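Side-chain contacts in leucine aminopeptidase (Parabacteroides distasonis, PDB 3TC8), which probably acts as a zinc-dependent exopeptidase of the M28 family, taking residues from the amino end of peptides: residues 29-34 with 285-290; 124-129 with 277-282. All blocks are in the same frame, centred on the assembly; numbering follows the deposited sequence.

Contact 1: residues 29-34 with 285-290; sequences AYVANQ and DNMENI
Val31 and Ala32 on helix 24-36 meet Met287 and Ile290 in the loop that leads into helix 292-308. The contact sets one face of an N-terminal helix against a short 3-10 turn, 287-289, in an M28-type zinc peptidase fold. It is wholly apolar, and no hydrogen bond crosses it. Both sides are held in shape by bonds of their own. In the helix, Gln34 NE2 reaches back one turn to Tyr30 O and also donates to Gly129 O. An Asx turn opens the 3-10 turn 287-289: Asn286 OD1 accepts from Glu288 N at 3.1 Å. Val31 and Ile290 form the buried side of the contact. It is tightest at the selenium of Met287, a selenomethionine, where Val31 CG1 touches Met287 SE at 3.7 Å, the two side chains crossing obliquely. The torsion of Val31 (chi1 -177°) sets CG1 opposite the backbone N and aims this methyl at the turn. Val31 CG1 makes a looser approach to Ile290 CG1, at 4.3 Å. Tyr28 of the same helix also lies against both Met287 and Ile290, and Ile290 reaches Asp126 on helix 125-144. Ala32 and the methyl of Met287 form the other side, which is partly exposed. Here the bent chain of Met287 lays its end alongside the helix, with Met287 SE 3.9 Å from Ala32 CA. Met287 CE stands 4.0 Å from Ala32 CB.

Contact 2: residues 124-129 with 277-282; sequences GADDGG and ASYWHT. With EDO (1,2-ethanediol), chain D.
Asp127 extends its carboxylate toward the His281 ring because CG stands opposite the backbone N (chi1 -166°). Tyr279 has CG between its backbone N and carbonyl carbon (chi1 53°), and this swings its ring toward Asp126. Tyr279 OH donates to Asp126 OD2 at 2.7 Å. The carboxylate oxygen lies at the ring edge, while the hydroxyl meets it from above the carboxylate plane. Asp126 OD1 is taken by Gly203 N. With an alanine at Tyr279, Asp126 OD2 is likely to lose this donor, and Asp126 CB the ring edge that CE1 lays beside it. The Asp127 carboxylate and the His281 ring are almost parallel, 2° apart, and OD2 comes in at the ring edge, stepped slightly off its plane. Asp127 OD2 and His281 NE2 are 3.2 Å apart because both bind the zinc ion, not each other. A water joins the two residues a second time, donating to Asp127 OD2 and accepting from His281 N at 2.8 Å. His102 NE2 is hydrogen-bonded to Asp127 OD1 and so helps fix the turn of the carboxylate. The indole of Trp280 lies over one face of the imidazole of His281, with Trp280 NE1 3.4 Å above its plane. Trp280 NE1 also donates to ethanediol O2 at 2.8 Å. This diol is probably from the crystallisation liquor. Together with Asp160, Asp127 and His281 form the zinc site of this M28 family exopeptidase.

From the N terminus, the chain first passes through helix 24-36, where contact 1 begins. It then runs through the strands up to 96-102 and reaches 124-129, at the start of helix 125-144. The rest of the sheet follows, ending at strand 262-266. The loop after that strand returns first to 124-129, closing contact 2 across 147 residues. A few residues later it returns to helix 24-36, closing contact 1 across 250. Contact 2 is therefore nested inside contact 1. The two also touch: the Asp285 carboxylate accepts hydrogen bonds from the backbone N of Asp126 (to OD1) and of Asp127 (to OD2). One loop thus ties the N-terminal helix to the zinc-binding end of helix 125-144.

Contact 1: residues 29-34 with 285-290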
loop_
_atom_site.group_PDB
_atom_site.type_symbol
_atom_site.label_atom_id
_atom_site.label_comp_id
_atom_site.label_asym_id
_atom_site.label_seq_id
_atom_site.Cartn_x
_atom_site.Cartn_y
_atom_site.Cartn_z
ATOM N N ALA A 29 -5.552 -12.493 -8.136
ATOM C CA ALA A 29 -4.468 -13.209 -8.774
ATOM C C ALA A 29 -3.170 -12.421 -8.681
ATOM O O ALA A 29 -2.096 -13.043 -8.576
ATOM C CB ALA A 29 -4.811 -13.528 -10.226
ATOM N N TYR A 30 -3.212 -11.084 -8.768
ATOM C CA TYR A 30 -1.988 -10.291 -8.547
ATOM C C TYR A 30 -1.450 -10.457 -7.138
ATOM O O TYR A 30 -0.229 -10.444 -6.930
ATOM C CB TYR A 30 -2.209 -8.819 -8.889
ATOM C CG TYR A 30 -2.296 -8.461 -10.341
ATOM C CD1 TYR A 30 -1.333 -8.903 -11.233
ATOM C CD2 TYR A 30 -3.296 -7.662 -10.828
ATOM C CE1 TYR A 30 -1.378 -8.542 -12.586
ATOM C CE2 TYR A 30 -3.343 -7.296 -12.156
ATOM C CZ TYR A 30 -2.374 -7.751 -13.033
ATOM O OH TYR A 30 -2.454 -7.366 -14.356
ATOM N N VAL A 31 -2.321 -10.537 -6.131
ATOM C CA VAL A 31 -1.877 -10.843 -4.783
ATOM C C VAL A 31 -1.197 -12.198 -4.759
ATOM O O VAL A 31 -0.094 -12.353 -4.204
ATOM C CB VAL A 31 -3.032 -10.747 -3.738
ATOM C CG1 VAL A 31 -2.510 -10.998 -2.336
ATOM C CG2 VAL A 31 -3.758 -9.405 -3.790
ATOM N N ALA A 32 -1.879 -13.197 -5.306
ATOM C CA ALA A 32 -1.342 -14.556 -5.315
ATOM C C ALA A 32 0.029 -14.606 -6.016
ATOM O O ALA A 32 0.932 -15.328 -5.585
ATOM C CB ALA A 32 -2.342 -15.489 -6.039
ATOM N N ASN A 33 0.182 -13.847 -7.092
ATOM C CA ASN A 33 1.433 -13.869 -7.844
ATOM C C ASN A 33 2.585 -13.314 -7.010
ATOM O O ASN A 33 3.688 -13.835 -7.088
ATOM C CB ASN A 33 1.332 -13.084 -9.149
ATOM C CG ASN A 33 0.479 -13.788 -10.197
ATOM O OD1 ASN A 33 0.123 -14.964 -10.060
ATOM N ND2 ASN A 33 0.109 -13.046 -11.242
ATOM N N GLN A 34 2.345 -12.274 -6.227
ATOM C CA GLN A 34 3.352 -11.783 -5.303
ATOM C C GLN A 34 3.742 -12.827 -4.258
ATOM O O GLN A 34 4.937 -13.099 -4.033
ATOM C CB GLN A 34 2.873 -10.516 -4.610
ATOM C CG GLN A 34 2.721 -9.313 -5.550
ATOM C CD GLN A 34 1.966 -8.245 -4.835
ATOM O OE1 GLN A 34 2.533 -7.530 -3.989
ATOM N NE2 GLN A 34 0.673 -8.166 -5.105
ATOM N N ASP A 285 -0.715 -14.275 8.147
ATOM C CA ASP A 285 -0.910 -13.290 7.077
ATOM C C ASP A 285 -0.537 -13.932 5.723
ATOM O O ASP A 285 0.489 -13.624 5.093
ATOM C CB ASP A 285 -0.142 -12.001 7.325
ATOM C CG ASP A 285 -0.472 -10.939 6.287
ATOM O OD1 ASP A 285 -1.396 -11.169 5.477
ATOM O OD2 ASP A 285 0.239 -9.928 6.228
ATOM N N ASN A 286 -1.463 -14.773 5.297
ATOM C CA ASN A 286 -1.284 -15.611 4.139
ATOM C C ASN A 286 -2.533 -15.515 3.227
ATOM O O ASN A 286 -3.451 -14.728 3.473
ATOM C CB ASN A 286 -0.926 -17.059 4.555
ATOM C CG ASN A 286 -2.002 -17.717 5.308
ATOM O OD1 ASN A 286 -3.169 -17.384 5.181
ATOM N ND2 ASN A 286 -1.631 -18.672 6.153
HETATM N N MSE A 287 -2.567 -16.298 2.174
HETATM C CA MSE A 287 -3.612 -16.142 1.181
HETATM C C MSE A 287 -4.993 -16.481 1.704
HETATM O O MSE A 287 -5.986 -16.035 1.122
HETATM C CB MSE A 287 -3.331 -16.964 -0.072
HETATM C CG MSE A 287 -2.207 -16.451 -0.983
HETATM SE SE MSE A 287 -2.549 -14.671 -1.656
HETATM C CE MSE A 287 -4.229 -14.938 -2.527
ATOM N N GLU A 288 -5.103 -17.225 2.801
ATOM C CA GLU A 288 -6.411 -17.660 3.238
ATOM C C GLU A 288 -7.341 -16.517 3.648
ATOM O O GLU A 288 -8.553 -16.671 3.496
ATOM C CB GLU A 288 -6.309 -18.698 4.353
ATOM C CG GLU A 288 -5.420 -19.891 4.011
ATOM C CD GLU A 288 -5.312 -20.913 5.106
ATOM O OE1 GLU A 288 -4.195 -21.434 5.286
ATOM O OE2 GLU A 288 -6.339 -21.189 5.758
ATOM N N ASN A 289 -6.795 -15.373 4.054
ATOM C CA ASN A 289 -7.659 -14.274 4.453
ATOM C C ASN A 289 -8.113 -13.396 3.299
ATOM O O ASN A 289 -8.950 -12.529 3.498
ATOM C CB ASN A 289 -6.956 -13.384 5.456
ATOM C CG ASN A 289 -6.426 -14.138 6.632
ATOM O OD1 ASN A 289 -5.173 -14.130 6.889
ATOM N ND2 ASN A 289 -7.288 -14.783 7.357
ATOM N N ILE A 290 -7.485 -13.522 2.133
ATOM C CA ILE A 290 -7.709 -12.591 1.055
ATOM C C ILE A 290 -9.061 -12.858 0.429
ATOM O O ILE A 290 -9.422 -14.007 0.183
ATOM C CB ILE A 290 -6.555 -12.652 0.045
ATOM C CG1 ILE A 290 -5.199 -12.399 0.767
ATOM C CG2 ILE A 290 -6.752 -11.650 -1.110
ATOM C CD1 ILE A 290 -5.060 -11.042 1.452
#

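Contact 2: residues 124-129 with 277-282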
loop_
_atom_site.group_PDB
_atom_site.type_symbol
_atom_site.label_atom_id
_atom_site.label_comp_id
_atom_site.label_asym_id
_atom_site.label_seq_id
_atom_site.Cartn_x
_atom_site.Cartn_y
_atom_site.Cartn_z
ATOM N N GLY A 124 2.955 -12.027 3.956
ATOM C CA GLY A 124 2.543 -10.681 3.711
ATOM C C GLY A 124 1.504 -10.574 2.620
ATOM O O GLY A 124 1.505 -9.638 1.811
ATOM N N ALA A 125 0.551 -11.507 2.609
ATOM C CA ALA A 125 -0.493 -11.493 1.596
ATOM C C ALA A 125 -1.361 -10.239 1.767
ATOM O O ALA A 125 -1.637 -9.561 0.767
ATOM C CB ALA A 125 -1.365 -12.738 1.733
ATOM N N ASP A 126 -1.844 -9.971 2.986
ATOM C CA ASP A 126 -2.632 -8.780 3.214
ATOM C C ASP A 126 -1.725 -7.578 3.446
ATOM O O ASP A 126 -1.961 -6.493 2.898
ATOM C CB ASP A 126 -3.614 -8.986 4.348
ATOM C CG ASP A 126 -4.774 -8.023 4.364
ATOM O OD1 ASP A 126 -5.059 -7.398 3.324
ATOM O OD2 ASP A 126 -5.405 -7.919 5.442
ATOM N N ASP A 127 -0.701 -7.722 4.292
ATOM C CA ASP A 127 0.242 -6.665 4.624
ATOM C C ASP A 127 1.340 -6.645 3.579
ATOM O O ASP A 127 2.404 -7.237 3.730
ATOM C CB ASP A 127 0.745 -6.907 5.998
ATOM C CG ASP A 127 1.456 -5.760 6.638
ATOM O OD1 ASP A 127 1.778 -4.766 5.975
ATOM O OD2 ASP A 127 1.735 -5.920 7.860
ATOM N N GLY A 128 1.057 -5.968 2.483
ATOM C CA GLY A 128 1.885 -5.836 1.303
ATOM C C GLY A 128 1.164 -6.290 0.043
ATOM O O GLY A 128 0.885 -5.500 -0.872
ATOM N N GLY A 129 0.838 -7.557 -0.046
ATOM C CA GLY A 129 0.246 -8.062 -1.257
ATOM C C GLY A 129 -1.021 -7.385 -1.667
ATOM O O GLY A 129 -1.215 -7.091 -2.840
ATOM N N ALA A 277 -5.863 -6.439 12.074
ATOM C CA ALA A 277 -6.422 -7.754 11.896
ATOM C C ALA A 277 -5.697 -8.740 12.801
ATOM O O ALA A 277 -4.512 -8.591 13.133
ATOM C CB ALA A 277 -6.260 -8.193 10.464
ATOM N N SER A 278 -6.405 -9.770 13.195
ATOM C CA SER A 278 -5.899 -10.790 14.113
ATOM C C SER A 278 -4.580 -11.412 13.681
ATOM O O SER A 278 -3.749 -11.785 14.513
ATOM C CB SER A 278 -6.951 -11.879 14.325
ATOM O OG SER A 278 -7.212 -12.570 13.126
ATOM N N TYR A 279 -4.402 -11.539 12.363
ATOM C CA TYR A 279 -3.257 -12.183 11.774
ATOM C C TYR A 279 -2.104 -11.244 11.468
ATOM O O TYR A 279 -1.076 -11.694 10.936
ATOM C CB TYR A 279 -3.711 -12.954 10.514
ATOM C CG TYR A 279 -4.484 -12.087 9.545
ATOM C CD1 TYR A 279 -3.832 -11.220 8.681
ATOM C CD2 TYR A 279 -5.863 -12.167 9.484
ATOM C CE1 TYR A 279 -4.544 -10.418 7.788
ATOM C CE2 TYR A 279 -6.579 -11.348 8.631
ATOM C CZ TYR A 279 -5.925 -10.484 7.788
ATOM O OH TYR A 279 -6.702 -9.734 6.928
ATOM N N TRP A 280 -2.232 -9.970 11.778
ATOM C CA TRP A 280 -1.189 -8.988 11.503
ATOM C C TRP A 280 0.143 -9.365 12.186
ATOM O O TRP A 280 0.176 -9.662 13.381
ATOM C CB TRP A 280 -1.638 -7.624 12.005
ATOM C CG TRP A 280 -0.624 -6.547 11.951
ATOM C CD1 TRP A 280 -0.169 -5.894 10.851
ATOM C CD2 TRP A 280 0.057 -5.963 13.053
ATOM N NE1 TRP A 280 0.696 -4.925 11.190
ATOM C CE2 TRP A 280 0.882 -4.959 12.544
ATOM C CE3 TRP A 280 0.052 -6.193 14.438
ATOM C CZ2 TRP A 280 1.682 -4.142 13.380
ATOM C CZ3 TRP A 280 0.832 -5.402 15.251
ATOM C CH2 TRP A 280 1.609 -4.397 14.725
ATOM N N HIS A 281 1.194 -9.404 11.389
ATOM C CA HIS A 281 2.536 -9.705 11.900
ATOM C C HIS A 281 2.616 -11.100 12.560
ATOM O O HIS A 281 3.369 -11.335 13.512
ATOM C CB HIS A 281 3.094 -8.558 12.764
ATOM C CG HIS A 281 3.474 -7.385 11.923
ATOM N ND1 HIS A 281 4.153 -6.292 12.406
ATOM C CD2 HIS A 281 3.276 -7.152 10.595
ATOM C CE1 HIS A 281 4.337 -5.429 11.414
ATOM N NE2 HIS A 281 3.834 -5.934 10.301
ATOM N N THR A 282 1.830 -12.000 12.004
ATOM C CA THR A 282 1.881 -13.417 12.333
ATOM C C THR A 282 2.038 -14.242 11.071
ATOM O O THR A 282 1.847 -13.757 9.943
ATOM C CB THR A 282 0.573 -13.913 13.018
ATOM O OG1 THR A 282 -0.458 -14.151 12.033
ATOM C CG2 THR A 282 0.063 -13.001 14.121
HETATM C C1 EDO D . 0.464 -1.337 9.196
HETATM O O1 EDO D . 1.668 -0.652 8.859
HETATM C C2 EDO D . 0.584 -2.819 8.876
HETATM O O2 EDO D . 1.903 -3.380 9.178
HETATM O O HOH W 1 1.026 -8.657 8.652
#